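Local coordinates for DyP-type peroxidase (Pleurotus ostreatus PC15, PDB 6FSK), which probably uses its heme b to reduce peroxides while oxidising dyes and, at a non-canonical site, Mn(II), as a secreted fungal DyP-type peroxidase, at residues 232-236 / 471-477; 251-255 / 456-461; 17-21 / 355-359. The protein carries 1 engineered substitution. All blocks are in the same frame, centred on the assembly; numbering follows the deposited sequence.

Contact 1 of 3, residues 232-236 / 471-477; sequences DWAKD and FSPSITA
The N-capped start of helix 475-481, just past the end of strand 462-472, shows how a chain turn can be joined to its neighbour by ring packing and by bound water: here F471, S474 and A477 meet W233 and A234 of a short 3-10 turn and K235 just after it, ahead of strand 238-247. The F471 ring lies against W233, its CE2 3.7 Å from W233 CZ3. The two ring planes stand at 82° and meet obliquely, neither as a stack nor edge-to-face. A carbonyl, A234 O, comes in the plane of the F471 ring at its edge, 3.6 Å from CZ, and the methyl of A234 touches the same CZ. F239 meets the F471 ring edge-to-face. A477 CB packs 3.9 Å from W233 CE3, while W233 NE1 hydrogen-bonds to D91 OD2. Replacing F471 by an alanine would probably cost W233 CZ3 and the A234 methyl their packing against the ring, open a gap there and leave F239 without its edge-to-face mate. The helix cap is set by S474, whose OG stands between its backbone N and carbonyl carbon (chi1 77°) and takes the N-H of A477 at 2.9 Å and 158°. OG shares a hydrogen bond of 2.7 Å with water 2, and that water donates to K235 O. Water 1 is held by three bonds: it donates to W233 O at 2.6 Å and to K235 O at 3.1 Å, and accepts from S474 N at 2.9 Å. Water 3 joins D236 O to P473 O, weakly at the latter. No direct hydrogen bond crosses: carbon packs around the two rings, and water meets the carbonyls of W233, K235 and D236, bridging the first two to S474 and the third to P473.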
loop_
_atom_site.group_PDB
_atom_site.type_symbol
_atom_site.label_atom_id
_atom_site.label_comp_id
_atom_site.label_asym_id
_atom_site.label_seq_id
_atom_site.Cartn_x
_atom_site.Cartn_y
_atom_site.Cartn_z
ATOM N N ASP A 232 -23.051 9.659 10.146
ATOM C CA ASP A 232 -23.680 9.196 8.932
ATOM C C ASP A 232 -22.924 9.618 7.655
ATOM O O ASP A 232 -22.889 8.894 6.665
ATOM C CB ASP A 232 -25.134 9.716 8.861
ATOM C CG ASP A 232 -26.083 8.885 9.731
ATOM O OD1 ASP A 232 -25.680 7.797 10.206
ATOM O OD2 ASP A 232 -27.229 9.335 9.924
ATOM N N TRP A 233 -22.316 10.793 7.626
ATOM C CA TRP A 233 -21.661 11.235 6.434
ATOM C C TRP A 233 -20.452 10.341 6.035
ATOM O O TRP A 233 -20.049 10.335 4.850
ATOM C CB TRP A 233 -21.233 12.730 6.526
ATOM C CG TRP A 233 -20.109 13.109 7.426
ATOM C CD1 TRP A 233 -20.195 13.694 8.637
ATOM C CD2 TRP A 233 -18.712 12.968 7.167
ATOM N NE1 TRP A 233 -18.957 13.905 9.161
ATOM C CE2 TRP A 233 -18.030 13.484 8.266
ATOM C CE3 TRP A 233 -17.982 12.494 6.097
ATOM C CZ2 TRP A 233 -16.642 13.489 8.329
ATOM C CZ3 TRP A 233 -16.632 12.535 6.154
ATOM C CH2 TRP A 233 -15.979 13.010 7.278
ATOM N N ALA A 234 -19.918 9.633 7.018
ATOM C CA ALA A 234 -18.741 8.774 6.814
ATOM C C ALA A 234 -19.108 7.507 6.078
ATOM O O ALA A 234 -18.232 6.823 5.517
ATOM C CB ALA A 234 -18.057 8.458 8.119
ATOM N N LYS A 235 -20.401 7.163 5.950
ATOM C CA LYS A 235 -20.752 5.964 5.182
ATOM C C LYS A 235 -20.194 6.010 3.796
ATOM O O LYS A 235 -20.257 7.020 3.091
ATOM C CB LYS A 235 -22.276 5.821 5.069
ATOM C CG LYS A 235 -22.679 4.570 4.355
ATOM C CD LYS A 235 -24.215 4.407 4.347
ATOM C CE LYS A 235 -24.487 3.046 3.767
ATOM N NZ LYS A 235 -25.762 2.585 4.362
ATOM N N ASP A 236 -19.542 4.915 3.404
ATOM C CA ASP A 236 -19.052 4.681 2.051
ATOM C C ASP A 236 -17.805 5.571 1.740
ATOM O O ASP A 236 -17.461 5.626 0.587
ATOM C CB ASP A 236 -20.072 4.834 0.957
ATOM C CG ASP A 236 -21.078 3.673 0.936
ATOM O OD1 ASP A 236 -20.731 2.618 1.502
ATOM O OD2 ASP A 236 -22.211 3.846 0.381
ATOM N N PHE A 471 -9.049 10.593 4.517
ATOM C CA PHE A 471 -10.362 9.949 4.385
ATOM C C PHE A 471 -10.999 10.385 3.094
ATOM O O PHE A 471 -11.136 11.604 2.871
ATOM C CB PHE A 471 -11.210 10.241 5.630
ATOM C CG PHE A 471 -12.522 9.510 5.633
ATOM C CD1 PHE A 471 -12.522 8.173 6.036
ATOM C CD2 PHE A 471 -13.699 10.108 5.296
ATOM C CE1 PHE A 471 -13.716 7.416 6.051
ATOM C CE2 PHE A 471 -14.903 9.356 5.379
ATOM C CZ PHE A 471 -14.901 8.056 5.749
ATOM N N SER A 472 -11.346 9.421 2.245
ATOM C CA SER A 472 -11.975 9.642 0.969
ATOM C C SER A 472 -13.515 9.565 1.114
ATOM O O SER A 472 -14.005 8.463 1.278
ATOM C CB SER A 472 -11.531 8.552 0.019
ATOM O OG SER A 472 -10.138 8.747 -0.360
ATOM N N PRO A 473 -14.195 10.714 1.136
ATOM C CA PRO A 473 -15.587 10.620 1.477
ATOM C C PRO A 473 -16.393 10.141 0.288
ATOM O O PRO A 473 -15.988 10.153 -0.887
ATOM C CB PRO A 473 -15.957 12.091 1.881
ATOM C CG PRO A 473 -14.607 12.784 2.059
ATOM C CD PRO A 473 -13.736 12.120 1.056
ATOM N N SER A 474 -17.651 9.765 0.573
ATOM C CA SER A 474 -18.576 9.430 -0.490
ATOM C C SER A 474 -19.035 10.658 -1.246
ATOM O O SER A 474 -18.843 11.767 -0.770
ATOM C CB SER A 474 -19.826 8.765 0.189
ATOM O OG SER A 474 -20.647 9.801 0.787
ATOM N N ILE A 475 -19.655 10.441 -2.400
ATOM C CA ILE A 475 -20.146 11.551 -3.201
ATOM C C ILE A 475 -21.215 12.328 -2.414
ATOM O O ILE A 475 -21.130 13.552 -2.337
ATOM C CB ILE A 475 -20.644 11.091 -4.553
ATOM C CG1 ILE A 475 -19.553 10.318 -5.380
ATOM C CG2 ILE A 475 -21.232 12.271 -5.319
ATOM C CD1 ILE A 475 -18.328 11.181 -5.624
ATOM N N THR A 476 -22.184 11.671 -1.784
ATOM C CA THR A 476 -23.151 12.481 -1.019
ATOM C C THR A 476 -22.522 13.174 0.209
ATOM O O THR A 476 -22.964 14.249 0.576
ATOM C CB THR A 476 -24.383 11.709 -0.599
ATOM O OG1 THR A 476 -23.958 10.596 0.125
ATOM C CG2 THR A 476 -25.164 11.263 -1.768
ATOM N N ALA A 477 -21.467 12.618 0.840
ATOM C CA ALA A 477 -20.754 13.306 1.887
ATOM C C ALA A 477 -20.125 14.594 1.349
ATOM O O ALA A 477 -20.226 15.645 2.005
ATOM C CB ALA A 477 -19.682 12.462 2.539
HETATM O O HOH W 1 -18.176 9.239 3.416
HETATM O O HOH W 2 -22.252 8.843 2.703
HETATM O O HOH W 3 -16.056 7.155 -1.346
#

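Contact 2 of 3, residues 251-255 / 456-461; sequences EFDDF and LPDQDF
F252 and F255, on one flank of helix 249-258, bring their backbone up to the irregular segment 456-461, with F252 CA 6.1 Å from F461 CA and F255 CA 7.6 Å from P457 CA. No hydrogen bond spans the gap; side chains fill it, in a small worked example of aromatic clustering. F461 is the hub. F252 turns its edge to one face of the F461 ring in a T-shaped pair, the planes at 82°, and its CD1 lies above the F461 ring toward the rim, 3.7 Å from CD2. On the F255 side the roles change: F461 puts its own CZ over a face of the F255 ring, 3.5 Å from CG, with the planes inclined at 50°, a meeting that is neither a stack nor edge-to-face. F255 CG stands anti to the backbone N (chi1 176°), which carries the ring out from the helix to reach three partners. Besides F461, P457 CD touches F255 CD1 at 3.6 Å, the two side chains crossing at about a right angle, while L456 reaches with its CD2 branch to F255 CZ, also at 3.6 Å. Within the loop, Q459 NE2 gives a nearly straight bond of 2.9 Å to D460 O, in the plane of that carbonyl and on a lone pair. Around the cluster, F187 touches both F252 and F461, and L275 and I279 of helix 268-280 lie against F255. The F461 side chain is about 8 Å from the heme. The side chains meet through carbon alone: ring edges and faces, a proline ring and a leucine branch form a largely buried cluster, the proline at its margin, that fastens helix 249-258 to the lead-in of strand 462-472.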
loop_
_atom_site.group_PDB
_atom_site.type_symbol
_atom_site.label_atom_id
_atom_site.label_comp_id
_atom_site.label_asym_id
_atom_site.label_seq_id
_atom_site.Cartn_x
_atom_site.Cartn_y
_atom_site.Cartn_z
ATOM N N GLU A 251 21.553 -1.023 -3.918
ATOM C CA GLU A 251 21.886 -1.470 -2.577
ATOM C C GLU A 251 21.250 -2.799 -2.288
ATOM O O GLU A 251 21.882 -3.724 -1.766
ATOM C CB GLU A 251 21.509 -0.411 -1.517
ATOM C CG GLU A 251 22.312 0.860 -1.572
ATOM C CD GLU A 251 21.832 1.924 -2.549
ATOM O OE1 GLU A 251 20.960 1.679 -3.409
ATOM O OE2 GLU A 251 22.439 3.039 -2.479
ATOM N N PHE A 252 20.006 -2.956 -2.621
ATOM C CA PHE A 252 19.321 -4.239 -2.459
ATOM C C PHE A 252 19.959 -5.305 -3.333
ATOM O O PHE A 252 20.228 -6.472 -2.849
ATOM C CB PHE A 252 17.829 -4.044 -2.726
ATOM C CG PHE A 252 16.985 -5.289 -2.634
ATOM C CD1 PHE A 252 16.631 -5.778 -1.397
ATOM C CD2 PHE A 252 16.606 -5.949 -3.797
ATOM C CE1 PHE A 252 15.836 -6.942 -1.337
ATOM C CE2 PHE A 252 15.811 -7.041 -3.722
ATOM C CZ PHE A 252 15.416 -7.475 -2.510
ATOM N N ASP A 253 20.236 -4.978 -4.570
ATOM C CA ASP A 253 20.874 -5.930 -5.487
ATOM C C ASP A 253 22.266 -6.353 -4.935
ATOM O O ASP A 253 22.578 -7.537 -4.961
ATOM C CB ASP A 253 21.047 -5.365 -6.864
ATOM C CG ASP A 253 19.745 -5.207 -7.655
ATOM O OD1 ASP A 253 18.717 -5.761 -7.353
ATOM O OD2 ASP A 253 19.868 -4.431 -8.643
ATOM N N ASP A 254 23.023 -5.431 -4.442
ATOM C CA ASP A 254 24.362 -5.699 -3.774
ATOM C C ASP A 254 24.221 -6.635 -2.551
ATOM O O ASP A 254 24.933 -7.683 -2.421
ATOM C CB ASP A 254 25.002 -4.360 -3.477
ATOM C CG ASP A 254 26.342 -4.427 -2.827
ATOM O OD1 ASP A 254 27.017 -5.499 -2.842
ATOM O OD2 ASP A 254 26.789 -3.395 -2.300
ATOM N N PHE A 255 23.249 -6.317 -1.677
ATOM C CA PHE A 255 22.887 -7.213 -0.607
ATOM C C PHE A 255 22.672 -8.633 -1.050
ATOM O O PHE A 255 23.236 -9.576 -0.494
ATOM C CB PHE A 255 21.662 -6.658 0.110
ATOM C CG PHE A 255 21.153 -7.563 1.163
ATOM C CD1 PHE A 255 21.906 -7.737 2.317
ATOM C CD2 PHE A 255 20.000 -8.289 0.970
ATOM C CE1 PHE A 255 21.446 -8.592 3.322
ATOM C CE2 PHE A 255 19.539 -9.176 2.005
ATOM C CZ PHE A 255 20.272 -9.287 3.135
ATOM N N LEU A 456 20.913 -7.219 8.499
ATOM C CA LEU A 456 20.753 -6.369 7.347
ATOM C C LEU A 456 21.702 -5.195 7.327
ATOM O O LEU A 456 22.097 -4.678 8.374
ATOM C CB LEU A 456 19.292 -5.914 7.218
ATOM C CG LEU A 456 18.263 -7.055 7.124
ATOM C CD1 LEU A 456 16.837 -6.489 7.224
ATOM C CD2 LEU A 456 18.424 -7.789 5.806
ATOM N N PRO A 457 22.043 -4.691 6.153
ATOM C CA PRO A 457 22.908 -3.528 6.081
ATOM C C PRO A 457 22.270 -2.334 6.748
ATOM O O PRO A 457 21.044 -2.214 6.722
ATOM C CB PRO A 457 23.034 -3.259 4.554
ATOM C CG PRO A 457 22.415 -4.386 3.868
ATOM C CD PRO A 457 21.651 -5.229 4.841
ATOM N N ASP A 458 23.045 -1.414 7.295
ATOM C CA ASP A 458 22.464 -0.365 8.092
ATOM C C ASP A 458 21.569 0.584 7.279
ATOM O O ASP A 458 20.562 1.080 7.798
ATOM C CB ASP A 458 23.532 0.406 8.831
ATOM C CG ASP A 458 24.064 -0.388 10.038
ATOM O OD1 ASP A 458 23.759 -1.661 10.198
ATOM O OD2 ASP A 458 24.710 0.326 10.827
ATOM N N GLN A 459 21.922 0.748 6.017
ATOM C CA GLN A 459 20.974 1.445 5.081
ATOM C C GLN A 459 19.786 0.513 4.722
ATOM O O GLN A 459 19.911 -0.441 3.979
ATOM C CB GLN A 459 21.698 1.901 3.848
ATOM C CG GLN A 459 20.848 2.549 2.722
ATOM C CD GLN A 459 20.182 3.795 3.183
ATOM O OE1 GLN A 459 20.864 4.814 3.507
ATOM N NE2 GLN A 459 18.869 3.738 3.337
ATOM N N ASP A 460 18.620 0.902 5.224
ATOM C CA ASP A 460 17.379 0.246 4.920
ATOM C C ASP A 460 17.121 0.362 3.398
ATOM O O ASP A 460 17.425 1.336 2.782
ATOM C CB ASP A 460 16.161 0.860 5.646
ATOM C CG ASP A 460 16.148 0.608 7.193
ATOM O OD1 ASP A 460 17.207 0.531 7.800
ATOM O OD2 ASP A 460 15.055 0.571 7.818
ATOM N N PHE A 461 16.564 -0.693 2.858
ATOM C CA PHE A 461 16.254 -0.748 1.457
ATOM C C PHE A 461 15.126 0.182 1.059
ATOM O O PHE A 461 15.059 0.605 -0.140
ATOM C CB PHE A 461 15.961 -2.179 1.007
ATOM C CG PHE A 461 17.038 -3.173 1.364
ATOM C CD1 PHE A 461 18.361 -2.909 1.024
ATOM C CD2 PHE A 461 16.698 -4.305 1.955
ATOM C CE1 PHE A 461 19.331 -3.843 1.382
ATOM C CE2 PHE A 461 17.684 -5.233 2.317
ATOM C CZ PHE A 461 18.967 -4.970 1.995
#

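Contact 3 of 3, residues 17-21 / 355-359; sequences PKRTE and RRGIQ. With HEM (protoporphyrin IX containing Fe), chain C.
K18 starts with CG between its backbone N and carbonyl carbon (chi1 55°) and then runs fully extended, which carries its ammonium group to R356 O, while the extended chain of E21 swings a carboxylate to the same spot. NZ is thus gripped twice: it donates to R356 O at 2.9 Å, from 43° above that carbonyl's plane rather than along a lone pair, and forms a salt bridge with E21 OE1 at 2.8 Å, on the syn side but tilted 32° out of the carboxylate plane. I358 packs alongside, its CB 4.1 Å from K18 CE. Its CG2 branch lies 3.7 Å from E21 OE1, and its CG1 arm, anti to the backbone N, sends CD1 to within 4.0 Å of T20 CA. R19 and T20 form a classic beta bulge opposite G140. R356 sends its guanidinium away from K18, to D11 O and I12 O. The neighbouring R355 belongs to the heme pocket. HEM C3D sits over the centre of one guanidinium face, while propionate O2A comes in at the edge, in the plane, taking NH2 at 2.9 Å and NH1 at 3.1 Å. D191 and S194 also hold this guanidinium. The example shows one short segment serving two sites: one residue clasps the heme propionate, and the carbonyl of the next is tied by a lysine just before strand 20-28, itself paired with E21 of that strand. The positive charge of K18, paired with E21, probably also polarises the R356 carbonyl.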
loop_
_atom_site.group_PDB
_atom_site.type_symbol
_atom_site.label_atom_id
_atom_site.label_comp_id
_atom_site.label_asym_id
_atom_site.label_seq_id
_atom_site.Cartn_x
_atom_site.Cartn_y
_atom_site.Cartn_z
ATOM N N PRO A 17 -7.577 3.315 -13.287
ATOM C CA PRO A 17 -6.606 2.745 -14.162
ATOM C C PRO A 17 -5.569 3.810 -14.530
ATOM O O PRO A 17 -5.887 5.008 -14.630
ATOM C CB PRO A 17 -7.415 2.361 -15.408
ATOM C CG PRO A 17 -8.547 3.232 -15.395
ATOM C CD PRO A 17 -8.882 3.504 -13.943
ATOM N N LYS A 18 -4.327 3.362 -14.658
ATOM C CA LYS A 18 -3.259 4.342 -14.903
ATOM C C LYS A 18 -1.994 3.785 -15.495
ATOM O O LYS A 18 -1.541 2.663 -15.152
ATOM C CB LYS A 18 -2.929 4.954 -13.548
ATOM C CG LYS A 18 -2.557 3.907 -12.471
ATOM C CD LYS A 18 -2.594 4.472 -11.043
ATOM C CE LYS A 18 -2.251 3.465 -9.947
ATOM N NZ LYS A 18 -2.609 4.001 -8.613
ATOM N N ARG A 19 -1.328 4.634 -16.252
ATOM C CA ARG A 19 0.071 4.537 -16.540
ATOM C C ARG A 19 0.872 5.601 -15.771
ATOM O O ARG A 19 2.096 5.441 -15.556
ATOM C CB ARG A 19 0.300 4.675 -18.060
ATOM C CG ARG A 19 -0.237 3.422 -18.779
ATOM C CD ARG A 19 0.048 3.390 -20.280
ATOM N NE ARG A 19 1.447 3.521 -20.685
ATOM C CZ ARG A 19 2.105 4.667 -20.901
ATOM N NH1 ARG A 19 1.553 5.878 -20.744
ATOM N NH2 ARG A 19 3.377 4.608 -21.266
ATOM N N THR A 20 0.178 6.712 -15.402
ATOM C CA THR A 20 0.781 7.830 -14.671
ATOM C C THR A 20 -0.257 8.427 -13.743
ATOM O O THR A 20 -1.469 8.307 -13.965
ATOM C CB THR A 20 1.431 8.861 -15.586
ATOM O OG1 THR A 20 2.159 9.843 -14.851
ATOM C CG2 THR A 20 0.393 9.538 -16.481
ATOM N N GLU A 21 0.213 9.008 -12.675
ATOM C CA GLU A 21 -0.670 9.559 -11.640
ATOM C C GLU A 21 0.009 10.706 -10.942
ATOM O O GLU A 21 1.153 10.569 -10.519
ATOM C CB GLU A 21 -1.098 8.442 -10.641
ATOM C CG GLU A 21 -2.169 8.835 -9.657
ATOM C CD GLU A 21 -2.669 7.636 -8.862
ATOM O OE1 GLU A 21 -1.867 6.731 -8.646
ATOM O OE2 GLU A 21 -3.880 7.678 -8.437
ATOM N N ARG A 355 -4.452 -2.210 -1.952
ATOM C CA ARG A 355 -3.313 -1.345 -2.373
ATOM C C ARG A 355 -3.475 -0.816 -3.766
ATOM O O ARG A 355 -3.955 -1.518 -4.688
ATOM C CB ARG A 355 -2.023 -2.130 -2.313
ATOM C CG ARG A 355 -1.633 -2.505 -0.928
ATOM C CD ARG A 355 -0.546 -3.579 -0.871
ATOM N NE ARG A 355 -1.010 -4.845 -1.464
ATOM C CZ ARG A 355 -0.360 -5.468 -2.441
ATOM N NH1 ARG A 355 0.817 -5.034 -2.918
ATOM N NH2 ARG A 355 -0.891 -6.534 -2.952
ATOM N N ARG A 356 -3.116 0.450 -3.966
ATOM C CA ARG A 356 -3.218 1.106 -5.269
ATOM C C ARG A 356 -1.840 1.783 -5.577
ATOM O O ARG A 356 -1.857 2.925 -6.050
ATOM C CB ARG A 356 -4.342 2.124 -5.332
ATOM C CG ARG A 356 -5.687 1.606 -4.997
ATOM C CD ARG A 356 -6.241 0.670 -6.064
ATOM N NE ARG A 356 -7.582 0.256 -5.753
ATOM C CZ ARG A 356 -8.133 -0.933 -6.007
ATOM N NH1 ARG A 356 -7.468 -1.895 -6.567
ATOM N NH2 ARG A 356 -9.417 -1.143 -5.660
ATOM N N GLY A 357 -0.738 1.105 -5.323
ATOM C CA GLY A 357 0.614 1.696 -5.564
ATOM C C GLY A 357 0.903 2.003 -6.991
ATOM O O GLY A 357 0.327 1.403 -7.948
ATOM N N ILE A 358 1.760 2.971 -7.165
ATOM C CA ILE A 358 2.364 3.174 -8.458
ATOM C C ILE A 358 3.846 3.514 -8.190
ATOM O O ILE A 358 4.181 4.230 -7.250
ATOM C CB ILE A 358 1.659 4.319 -9.286
ATOM C CG1 ILE A 358 2.159 4.382 -10.738
ATOM C CG2 ILE A 358 1.724 5.683 -8.629
ATOM C CD1 ILE A 358 1.349 5.279 -11.673
ATOM N N GLN A 359 4.681 3.102 -9.115
ATOM C CA GLN A 359 6.069 3.359 -9.025
ATOM C C GLN A 359 6.389 4.832 -9.325
ATOM O O GLN A 359 5.584 5.532 -9.922
ATOM C CB GLN A 359 6.831 2.499 -10.020
ATOM C CG GLN A 359 6.568 0.979 -10.032
ATOM C CD GLN A 359 5.507 0.551 -11.018
ATOM O OE1 GLN A 359 4.515 1.225 -11.189
ATOM N NE2 GLN A 359 5.722 -0.538 -11.664
HETATM C CHA HEM C . 2.490 -7.567 -1.277
HETATM C CHB HEM C . 6.383 -5.027 -2.555
HETATM C CHC HEM C . 5.304 -1.790 0.841
HETATM C CHD HEM C . 1.570 -4.485 2.345
HETATM C C1A HEM C . 3.647 -7.183 -1.957
HETATM C C2A HEM C . 4.252 -7.876 -3.051
HETATM C C3A HEM C . 5.308 -7.150 -3.443
HETATM C C4A HEM C . 5.400 -6.046 -2.536
HETATM C CMA HEM C . 6.287 -7.503 -4.509
HETATM C CAA HEM C . 3.775 -9.207 -3.612
HETATM C CBA HEM C . 2.809 -9.172 -4.789
HETATM C CGA HEM C . 1.439 -8.676 -4.408
HETATM O O1A HEM C . 0.661 -9.406 -3.792
HETATM O O2A HEM C . 1.117 -7.514 -4.766
HETATM C C1B HEM C . 6.468 -3.894 -1.741
HETATM C C2B HEM C . 7.398 -2.865 -1.845
HETATM C C3B HEM C . 7.113 -1.907 -0.925
HETATM C C4B HEM C . 5.941 -2.428 -0.207
HETATM C CMB HEM C . 8.570 -2.827 -2.794
HETATM C CAB HEM C . 7.747 -0.622 -0.555
HETATM C CBB HEM C . 8.527 0.054 -1.370
HETATM C C1C HEM C . 4.277 -2.214 1.626
HETATM C C2C HEM C . 3.722 -1.622 2.768
HETATM C C3C HEM C . 2.683 -2.375 3.232
HETATM C C4C HEM C . 2.536 -3.461 2.293
HETATM C CMC HEM C . 4.208 -0.322 3.352
HETATM C CAC HEM C . 1.810 -2.270 4.434
HETATM C CBC HEM C . 2.187 -1.673 5.583
HETATM C C1D HEM C . 1.498 -5.521 1.409
HETATM C C2D HEM C . 0.339 -6.466 1.425
HETATM C C3D HEM C . 0.597 -7.311 0.354
HETATM C C4D HEM C . 1.881 -6.898 -0.187
HETATM C CMD HEM C . -0.836 -6.478 2.318
HETATM C CAD HEM C . -0.209 -8.525 -0.091
HETATM C CBD HEM C . 0.135 -9.771 0.663
HETATM C CGD HEM C . -0.771 -10.917 0.288
HETATM O O1D HEM C . -0.152 -11.967 -0.013
HETATM O O2D HEM C . -1.970 -10.750 0.190
HETATM N NA HEM C . 4.418 -6.091 -1.554
HETATM N NB HEM C . 5.638 -3.665 -0.694
HETATM N NC HEM C . 3.598 -3.441 1.423
HETATM N ND HEM C . 2.403 -5.871 0.494
HETATM FE FE HEM C . 4.054 -4.823 -0.040
#

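In the fold
Starting from the N terminus, residues 17-21 open contact 3, whose second half, 355-359, is met only after the first halves of the other two, 232-236 and 251-255, have passed. Contact 3 therefore closes a loop that crosses both others: 456-461 then closes contact 2, and 471-477 closes contact 1, with contact 2 nested inside it. Contact 1 ties the turn before strand 238-247 to the end of strand 462-472, and contact 2 joins helix 249-258 to that strand's beginning; their centres lie 42 Å apart, on opposite sides of the chain's centre. Contact 3 joins, through side chains, the start of strand 20-28 to strand 354-360, not its neighbour in the sheet order, near the heme.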